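Local coordinates for protein glyoxalase III (glutathione-independent) (Candida albicans, PDB 4LRU) that converts methylglyoxal to D-lactate in a single step that does not need glutathione, detoxifying the methylglyoxal that Candida albicans produces in its own metabolism, at residues V138-A143 with I169-L174; I200-P205 with T218-Q223; T111-P116 with G183-I188. All coordinates share one frame; numbering follows the deposited sequence.

Interaction 1. Residues V138-A143 with I169-L174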
loop_
_atom_site.group_PDB
_atom_site.type_symbol
_atom_site.label_atom_id
_atom_site.label_comp_id
_atom_site.label_asym_id
_atom_site.label_seq_id
_atom_site.Cartn_x
_atom_site.Cartn_y
_atom_site.Cartn_z
ATOM N N VAL A 138 1.340 1.353 2.992
ATOM C CA VAL A 138 2.742 1.690 3.231
ATOM C C VAL A 138 3.289 2.572 2.110
ATOM O O VAL A 138 2.875 2.469 0.962
ATOM C CB VAL A 138 3.591 0.421 3.417
ATOM C CG1 VAL A 138 3.653 -0.413 2.144
ATOM C CG2 VAL A 138 4.998 0.774 3.890
ATOM N N CYS A 139 4.222 3.455 2.473
ATOM C CA CYS A 139 5.045 4.190 1.499
ATOM C C CYS A 139 4.208 5.232 0.745
ATOM O O CYS A 139 3.712 6.154 1.371
ATOM C CB CYS A 139 5.741 3.215 0.563
ATOM S SG CYS A 139 7.060 3.950 -0.423
ATOM N N HIS A 140 3.996 5.087 -0.567
ATOM C CA HIS A 140 3.024 5.969 -1.250
ATOM C C HIS A 140 1.604 5.428 -1.247
ATOM O O HIS A 140 0.677 6.063 -1.767
ATOM C CB HIS A 140 3.460 6.280 -2.685
ATOM C CG HIS A 140 4.735 7.050 -2.758
ATOM N ND1 HIS A 140 5.964 6.435 -2.851
ATOM C CD2 HIS A 140 4.983 8.374 -2.643
ATOM C CE1 HIS A 140 6.913 7.351 -2.828
ATOM N NE2 HIS A 140 6.344 8.534 -2.691
ATOM N N GLY A 141 1.442 4.252 -0.659
ATOM C CA GLY A 141 0.133 3.614 -0.539
ATOM C C GLY A 141 -0.978 4.504 -0.018
ATOM O O GLY A 141 -2.137 4.336 -0.415
ATOM N N PRO A 142 -0.675 5.405 0.932
ATOM C CA PRO A 142 -1.722 6.289 1.441
ATOM C C PRO A 142 -2.334 7.237 0.412
ATOM O O PRO A 142 -3.319 7.918 0.706
ATOM C CB PRO A 142 -1.021 7.046 2.572
ATOM C CG PRO A 142 -0.018 6.060 3.064
ATOM C CD PRO A 142 0.514 5.433 1.807
ATOM N N ALA A 143 -1.781 7.258 -0.795
ATOM C CA ALA A 143 -2.457 7.912 -1.916
ATOM C C ALA A 143 -3.860 7.345 -2.131
ATOM O O ALA A 143 -4.708 8.023 -2.698
ATOM C CB ALA A 143 -1.632 7.798 -3.188
ATOM N N ILE A 169 11.633 14.395 1.879
ATOM C CA ILE A 169 13.055 14.383 1.616
ATOM C C ILE A 169 13.428 13.130 0.814
ATOM O O ILE A 169 14.322 13.163 -0.033
ATOM C CB ILE A 169 13.899 14.538 2.906
ATOM C CG1 ILE A 169 15.329 14.963 2.555
ATOM C CG2 ILE A 169 13.842 13.277 3.753
ATOM C CD1 ILE A 169 16.243 15.197 3.751
ATOM N N GLY A 170 12.741 12.028 1.087
ATOM C CA GLY A 170 12.944 10.788 0.342
ATOM C C GLY A 170 12.757 10.999 -1.153
ATOM O O GLY A 170 13.492 10.434 -1.970
ATOM N N GLU A 171 11.798 11.848 -1.516
ATOM C CA GLU A 171 11.573 12.137 -2.940
ATOM C C GLU A 171 12.760 12.847 -3.569
ATOM O O GLU A 171 13.093 12.603 -4.735
ATOM C CB GLU A 171 10.294 12.966 -3.161
ATOM C CG GLU A 171 9.047 12.493 -2.424
ATOM C CD GLU A 171 8.515 11.142 -2.883
ATOM O OE1 GLU A 171 9.239 10.392 -3.576
ATOM O OE2 GLU A 171 7.366 10.823 -2.491
ATOM N N ASP A 172 13.419 13.726 -2.800
ATOM C CA ASP A 172 14.619 14.404 -3.262
ATOM C C ASP A 172 15.711 13.365 -3.493
ATOM O O ASP A 172 16.402 13.378 -4.502
ATOM C CB ASP A 172 15.133 15.408 -2.221
ATOM C CG ASP A 172 14.320 16.701 -2.161
ATOM O OD1 ASP A 172 13.388 16.906 -2.967
ATOM O OD2 ASP A 172 14.640 17.540 -1.289
ATOM N N ILE A 173 15.883 12.487 -2.511
ATOM C CA ILE A 173 16.983 11.547 -2.537
ATOM C C ILE A 173 16.826 10.611 -3.746
ATOM O O ILE A 173 17.819 10.281 -4.407
ATOM C CB ILE A 173 17.044 10.741 -1.227
ATOM C CG1 ILE A 173 17.395 11.675 -0.057
ATOM C CG2 ILE A 173 18.097 9.644 -1.339
ATOM C CD1 ILE A 173 17.097 11.073 1.296
ATOM N N LEU A 174 15.587 10.315 -4.106
ATOM C CA LEU A 174 15.324 9.448 -5.255
ATOM C C LEU A 174 15.264 10.213 -6.574
ATOM O O LEU A 174 15.135 9.615 -7.651
ATOM C CB LEU A 174 14.031 8.667 -5.043
ATOM C CG LEU A 174 14.078 7.656 -3.895
ATOM C CD1 LEU A 174 12.731 6.962 -3.759
ATOM C CD2 LEU A 174 15.203 6.643 -4.095
#
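The backbones carrying H140 and E171 stay well apart: their CA atoms, the nearest pair, are 10.7 Å from each other, so the contact is made by side chains alone. V138 to G141 forms a type II' turn at the end of strand 134-138, closed by the bond from G141 N to V138 O (2.8 Å). C139 lies at the second position of that turn with phi 71° and psi -114°, an unusual backbone for a residue with a side chain, and the turn runs on into the 3-10 segment 141-143. G141 suits its corner because a CB there would clash with the carbonyl oxygen of V138. Opposite, E171 belongs to helix 168-173.

The imidazole of H140 and the carboxylate of E171 approach from opposite directions and meet edge to edge. H140 NE2 donates to E171 OE2 over a short 2.5 Å, almost straight at the hydrogen, within the ring plane and onto the syn lone pair. The glutamate chain gets there by bending at chi2 (-66°), which swings its carboxylate off the helix toward the ring. E171 OE1 is held by NE2 of H109, so both oxygens have a donor and the group cannot easily swivel. The rings of H109 and F166 also meet that of H140.

H140 ND1 is on the cysteine side, 3.6 Å from C139 SG, with the sulfur well out of the ring plane. Histidine suits this place because its two nitrogens point in different directions from one flat ring, so one can meet a carboxylate while the other lies near a thiol. A cysteine at a sharp turn after a strand is the nucleophile elbow of the DJ-1 superfamily, and C139, H140 and E171 are the inferred active-site residues of this enzyme.

Interaction 2. Residues I200-P205 with T218-Q223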
loop_
_atom_site.group_PDB
_atom_site.type_symbol
_atom_site.label_atom_id
_atom_site.label_comp_id
_atom_site.label_asym_id
_atom_site.label_seq_id
_atom_site.Cartn_x
_atom_site.Cartn_y
_atom_site.Cartn_z
ATOM N N ILE A 200 2.424 12.525 10.197
ATOM C CA ILE A 200 3.471 12.328 11.195
ATOM C C ILE A 200 4.763 11.918 10.490
ATOM O O ILE A 200 4.822 10.862 9.853
ATOM C CB ILE A 200 3.081 11.233 12.207
ATOM C CG1 ILE A 200 1.701 11.499 12.815
ATOM C CG2 ILE A 200 4.141 11.137 13.295
ATOM C CD1 ILE A 200 1.609 12.779 13.594
ATOM N N GLU A 201 5.788 12.759 10.590
ATOM C CA GLU A 201 7.038 12.518 9.869
ATOM C C GLU A 201 7.985 11.673 10.732
ATOM O O GLU A 201 8.223 12.002 11.890
ATOM C CB GLU A 201 7.697 13.853 9.502
ATOM C CG GLU A 201 9.093 13.730 8.907
ATOM C CD GLU A 201 9.160 14.126 7.443
ATOM O OE1 GLU A 201 8.297 14.902 6.985
ATOM O OE2 GLU A 201 10.089 13.660 6.751
ATOM N N PRO A 202 8.525 10.579 10.171
ATOM C CA PRO A 202 9.549 9.830 10.894
ATOM C C PRO A 202 10.798 10.698 11.109
ATOM O O PRO A 202 10.993 11.711 10.427
ATOM C CB PRO A 202 9.868 8.677 9.953
ATOM C CG PRO A 202 9.611 9.256 8.597
ATOM C CD PRO A 202 8.389 10.103 8.788
ATOM N N GLU A 203 11.649 10.305 12.040
ATOM C CA GLU A 203 12.864 11.080 12.289
ATOM C C GLU A 203 13.729 11.126 11.035
ATOM O O GLU A 203 14.280 12.176 10.685
ATOM C CB GLU A 203 13.649 10.459 13.429
ATOM C CG GLU A 203 12.896 10.495 14.735
ATOM C CD GLU A 203 13.834 10.627 15.902
ATOM O OE1 GLU A 203 13.720 11.622 16.645
ATOM O OE2 GLU A 203 14.703 9.746 16.045
ATOM N N GLY A 204 13.812 9.988 10.350
ATOM C CA GLY A 204 14.574 9.892 9.114
ATOM C C GLY A 204 13.812 9.132 8.053
ATOM O O GLY A 204 12.903 8.351 8.362
ATOM N N PRO A 205 14.175 9.343 6.780
ATOM C CA PRO A 205 13.349 8.859 5.681
ATOM C C PRO A 205 13.323 7.339 5.527
ATOM O O PRO A 205 12.431 6.821 4.862
ATOM C CB PRO A 205 14.004 9.492 4.444
ATOM C CG PRO A 205 15.402 9.784 4.873
ATOM C CD PRO A 205 15.258 10.216 6.304
ATOM N N THR A 218 -0.591 3.096 8.959
ATOM C CA THR A 218 0.265 3.440 7.835
ATOM C C THR A 218 1.735 3.297 8.195
ATOM O O THR A 218 2.107 3.392 9.364
ATOM C CB THR A 218 -0.008 4.880 7.362
ATOM O OG1 THR A 218 -0.016 5.775 8.482
ATOM C CG2 THR A 218 -1.366 4.967 6.666
ATOM N N GLY A 219 2.566 3.085 7.170
ATOM C CA GLY A 219 4.019 3.012 7.328
ATOM C C GLY A 219 4.758 3.799 6.266
ATOM O O GLY A 219 4.196 4.155 5.229
ATOM N N VAL A 220 6.039 4.053 6.498
ATOM C CA VAL A 220 6.740 5.094 5.739
ATOM C C VAL A 220 7.255 4.641 4.360
ATOM O O VAL A 220 7.277 5.425 3.399
ATOM C CB VAL A 220 7.912 5.646 6.553
ATOM C CG1 VAL A 220 8.672 6.698 5.757
ATOM C CG2 VAL A 220 7.393 6.236 7.853
ATOM N N ASN A 221 7.719 3.402 4.273
ATOM C CA ASN A 221 8.727 3.016 3.283
ATOM C C ASN A 221 8.876 1.499 3.187
ATOM O O ASN A 221 8.245 0.756 3.936
ATOM C CB ASN A 221 10.079 3.658 3.636
ATOM C CG ASN A 221 10.494 3.394 5.080
ATOM O OD1 ASN A 221 10.143 2.356 5.646
ATOM N ND2 ASN A 221 11.176 4.346 5.698
ATOM N N PRO A 222 9.715 1.024 2.258
ATOM C CA PRO A 222 9.886 -0.427 2.158
ATOM C C PRO A 222 10.375 -1.044 3.466
ATOM O O PRO A 222 9.971 -2.158 3.826
ATOM C CB PRO A 222 10.935 -0.576 1.053
ATOM C CG PRO A 222 10.760 0.644 0.195
ATOM C CD PRO A 222 10.440 1.739 1.190
ATOM N N GLN A 223 11.209 -0.302 4.189
ATOM C CA GLN A 223 11.752 -0.753 5.462
ATOM C C GLN A 223 10.668 -0.969 6.517
ATOM O O GLN A 223 10.893 -1.686 7.477
ATOM C CB GLN A 223 12.769 0.271 5.980
ATOM C CG GLN A 223 14.007 0.380 5.106
ATOM C CD GLN A 223 13.871 1.375 3.956
ATOM O OE1 GLN A 223 12.787 1.845 3.631
ATOM N NE2 GLN A 223 15.003 1.718 3.351
#
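N221 ND2 serves two carbonyls at once: it donates to P205 O over 2.9 Å and to the backbone oxygen of D207, a little further along the same loop. The bond to P205 O leaves in the plane of the N221 amide but reaches its acceptor obliquely, 33° out of the carbonyl plane. A side-chain amide suits the job because ND2 carries two hydrogens while OD1 can still accept; OD1 pairs with the hydroxyl of S224. Gripped at both ends, the amide is fixed in rotation. Its CG stands between the backbone N and the carbonyl carbon (chi1 52°), which directs the amide toward P205 O and the D207 carbonyl.

The apolar half of the contact lies beside it. P202 and V220 have the nearest CA atoms of the two segments, 7.5 Å apart, and their side chains cross obliquely. P202 CG is approached by both branches of the valine, lying 3.8 Å from V220 CG2 and 3.9 Å from V220 CG1. The valine's chi1 of 178° turns both methyls toward P202, where the ring carbon CG is the one that meets both; CB and CD lie by CG2. The CB of P205 points away from 218-223, and the residue takes part through its carbonyl. P205 O also passes 3.9 Å from V220 CG1. T167 packs on both prolines, and G204 N is bound by the carboxylate of D207.

Strand 216-219 lies in the main sheet between strand 134-138 and the edge strand 210-213, and residues 220-223 lead from it toward helix 225-236. The contact pins the surface loop 200-205 to this strand end. In the α/β sandwich of the DJ-1 superfamily, such strand ends border the active site, and here the side chain of N221 comes within about 5 Å of that of C139.

Interaction 3. Residues T111-P116 with G183-I188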
loop_
_atom_site.group_PDB
_atom_site.type_symbol
_atom_site.label_atom_id
_atom_site.label_comp_id
_atom_site.label_asym_id
_atom_site.label_seq_id
_atom_site.Cartn_x
_atom_site.Cartn_y
_atom_site.Cartn_z
ATOM N N THR A 111 1.672 4.090 -7.481
ATOM C CA THR A 111 0.419 4.386 -6.780
ATOM C C THR A 111 -0.010 5.860 -6.879
ATOM O O THR A 111 -1.198 6.166 -6.764
ATOM C CB THR A 111 0.485 4.055 -5.271
ATOM O OG1 THR A 111 1.542 4.808 -4.663
ATOM C CG2 THR A 111 0.701 2.590 -5.038
ATOM N N LEU A 112 0.953 6.767 -7.047
ATOM C CA LEU A 112 0.667 8.184 -7.178
ATOM C C LEU A 112 -0.225 8.446 -8.375
ATOM O O LEU A 112 -0.958 9.439 -8.399
ATOM C CB LEU A 112 1.962 8.982 -7.330
ATOM C CG LEU A 112 2.862 8.952 -6.090
ATOM C CD1 LEU A 112 4.242 9.478 -6.427
ATOM C CD2 LEU A 112 2.255 9.745 -4.937
ATOM N N PHE A 113 -0.133 7.566 -9.369
ATOM C CA PHE A 113 -0.842 7.764 -10.631
ATOM C C PHE A 113 -2.262 7.208 -10.589
ATOM O O PHE A 113 -3.195 7.836 -11.112
ATOM C CB PHE A 113 -0.066 7.155 -11.801
ATOM C CG PHE A 113 1.225 7.871 -12.108
ATOM C CD1 PHE A 113 2.393 7.546 -11.431
ATOM C CD2 PHE A 113 1.272 8.865 -13.067
ATOM C CE1 PHE A 113 3.573 8.200 -11.706
ATOM C CE2 PHE A 113 2.460 9.525 -13.363
ATOM C CZ PHE A 113 3.615 9.182 -12.684
ATOM N N ASP A 114 -2.437 6.026 -10.003
ATOM C CA ASP A 114 -3.732 5.367 -10.044
ATOM C C ASP A 114 -4.532 5.344 -8.754
ATOM O O ASP A 114 -5.760 5.448 -8.794
ATOM C CB ASP A 114 -3.648 3.988 -10.686
ATOM C CG ASP A 114 -2.853 2.988 -9.863
ATOM O OD1 ASP A 114 -1.971 3.395 -9.067
ATOM O OD2 ASP A 114 -3.105 1.788 -10.055
ATOM N N TYR A 115 -3.874 5.243 -7.605
ATOM C CA TYR A 115 -4.624 5.066 -6.360
ATOM C C TYR A 115 -5.644 6.197 -6.087
ATOM O O TYR A 115 -6.731 5.917 -5.631
ATOM C CB TYR A 115 -3.708 4.892 -5.144
ATOM C CG TYR A 115 -3.235 3.462 -4.874
ATOM C CD1 TYR A 115 -3.363 2.438 -5.820
ATOM C CD2 TYR A 115 -2.611 3.160 -3.670
ATOM C CE1 TYR A 115 -2.907 1.155 -5.547
ATOM C CE2 TYR A 115 -2.154 1.892 -3.391
ATOM C CZ TYR A 115 -2.275 0.890 -4.332
ATOM O OH TYR A 115 -1.810 -0.402 -4.070
ATOM N N PRO A 116 -5.291 7.469 -6.363
ATOM C CA PRO A 116 -6.270 8.522 -6.069
ATOM C C PRO A 116 -7.578 8.461 -6.842
ATOM O O PRO A 116 -8.559 9.093 -6.435
ATOM C CB PRO A 116 -5.518 9.810 -6.378
ATOM C CG PRO A 116 -4.068 9.453 -6.198
ATOM C CD PRO A 116 -3.970 8.031 -6.690
ATOM N N GLY A 183 3.703 16.689 -12.398
ATOM C CA GLY A 183 2.575 15.795 -12.656
ATOM C C GLY A 183 1.412 15.980 -11.703
ATOM O O GLY A 183 0.448 15.216 -11.743
ATOM N N ASN A 184 1.516 16.962 -10.811
ATOM C CA ASN A 184 0.512 17.162 -9.771
ATOM C C ASN A 184 0.346 15.894 -8.972
ATOM O O ASN A 184 -0.762 15.524 -8.597
ATOM C CB ASN A 184 -0.833 17.554 -10.388
ATOM C CG ASN A 184 -0.838 18.971 -10.900
ATOM O OD1 ASN A 184 -0.972 19.212 -12.103
ATOM N ND2 ASN A 184 -0.680 19.922 -9.988
ATOM N N LEU A 185 1.455 15.194 -8.756
ATOM C CA LEU A 185 1.455 14.021 -7.901
ATOM C C LEU A 185 1.771 14.433 -6.467
ATOM O O LEU A 185 2.820 14.997 -6.202
ATOM C CB LEU A 185 2.505 13.023 -8.379
ATOM C CG LEU A 185 2.435 12.610 -9.853
ATOM C CD1 LEU A 185 3.506 11.574 -10.135
ATOM C CD2 LEU A 185 1.066 12.053 -10.205
ATOM N N LEU A 186 0.863 14.155 -5.548
ATOM C CA LEU A 186 0.980 14.699 -4.200
ATOM C C LEU A 186 1.811 13.769 -3.337
ATOM O O LEU A 186 1.602 12.559 -3.345
ATOM C CB LEU A 186 -0.393 14.875 -3.563
ATOM C CG LEU A 186 -1.334 15.894 -4.209
ATOM C CD1 LEU A 186 -2.578 16.026 -3.347
ATOM C CD2 LEU A 186 -0.660 17.239 -4.400
ATOM N N THR A 187 2.736 14.347 -2.577
ATOM C CA THR A 187 3.419 13.596 -1.539
ATOM C C THR A 187 2.419 13.212 -0.465
ATOM O O THR A 187 1.332 13.769 -0.388
ATOM C CB THR A 187 4.533 14.413 -0.860
ATOM O OG1 THR A 187 3.954 15.518 -0.153
ATOM C CG2 THR A 187 5.522 14.909 -1.877
ATOM N N ILE A 188 2.791 12.277 0.392
ATOM C CA ILE A 188 1.838 11.821 1.374
ATOM C C ILE A 188 1.509 12.931 2.374
ATOM O O ILE A 188 0.363 13.039 2.823
ATOM C CB ILE A 188 2.269 10.513 2.052
ATOM C CG1 ILE A 188 2.378 9.368 1.015
ATOM C CG2 ILE A 188 1.279 10.142 3.136
ATOM C CD1 ILE A 188 1.210 9.292 0.031
HETATM O O HOH W 1 -0.776 11.629 -6.655
#
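Apolar contact comes first, and L185 is its centre, pressed against L112 and F113. Its CD1 methyl lies over one face of the F113 ring, 3.9 Å from the centroid and 29° off the ring normal, a CH-pi contact whose closest carbon is F113 CZ, 3.5 Å from L185 CD1. The same methyl reaches L112 CB at 4.1 Å. Its sister L185 CD2 lies near the helix backbone, 3.8 Å from L112 O. The chi1 of L185 (-53°) carries CG toward helix 111-114, where CD1 goes to the F113 ring and CD2 to the L112 carbonyl, a division of labour for which a forked aliphatic chain is well suited.

Contact of carbon with backbone oxygen follows: L112 CD2 approaches L186 O to 3.3 Å, so the leucine packs against the chain as well as against its side chains.

The polar link is indirect. No direct hydrogen bond joins the segments, but one water donates to L112 O over 2.8 Å and accepts from L186 N over 3.2 Å. It bridges two backbone groups that make no direct bond with each other.

Turn and cap geometry shapes the second segment. N184 adopts positive phi (56°) in a Schellman motif that ends helix 177-182; asparagine tolerates this left-handed backbone better than most residues. T187 is the N-cap of helix 188-195, for which its short hydroxyl side chain is apt, and its own N is bound by the side chain of Q190.

Residues 183-188 thus form the connection between helices 177-182 and 188-195, laid against the short helix 111-114. M180 of helix 177-182 packs on both L112 and L185, Y14 stacks on F113, and L186 rests on V191 and K194 of helix 188-195. L112 also touches H140, in the loop that follows strand 134-138.

How the interactions relate
From the N terminus, interaction 3 opens first, at helix 111-114, and closes only at 183-188. Nested inside its long loop is interaction 1, which begins at the end of strand 134-138 and closes on helix 168-173. Interaction 2 follows in series, joining the loop after strand 198-199 to the end of strand 216-219. Interaction 1 touches both others: C139 N is probably hydrogen-bonded to G219 O at 2.8 Å, and T111 OG1 makes a weak bond to H140 O. Interactions 2 and 3 do not touch, their centres about 17 Å apart. Together they tie the ends of the neighbouring strands 134-138 and 216-219 to the surrounding helices and loops.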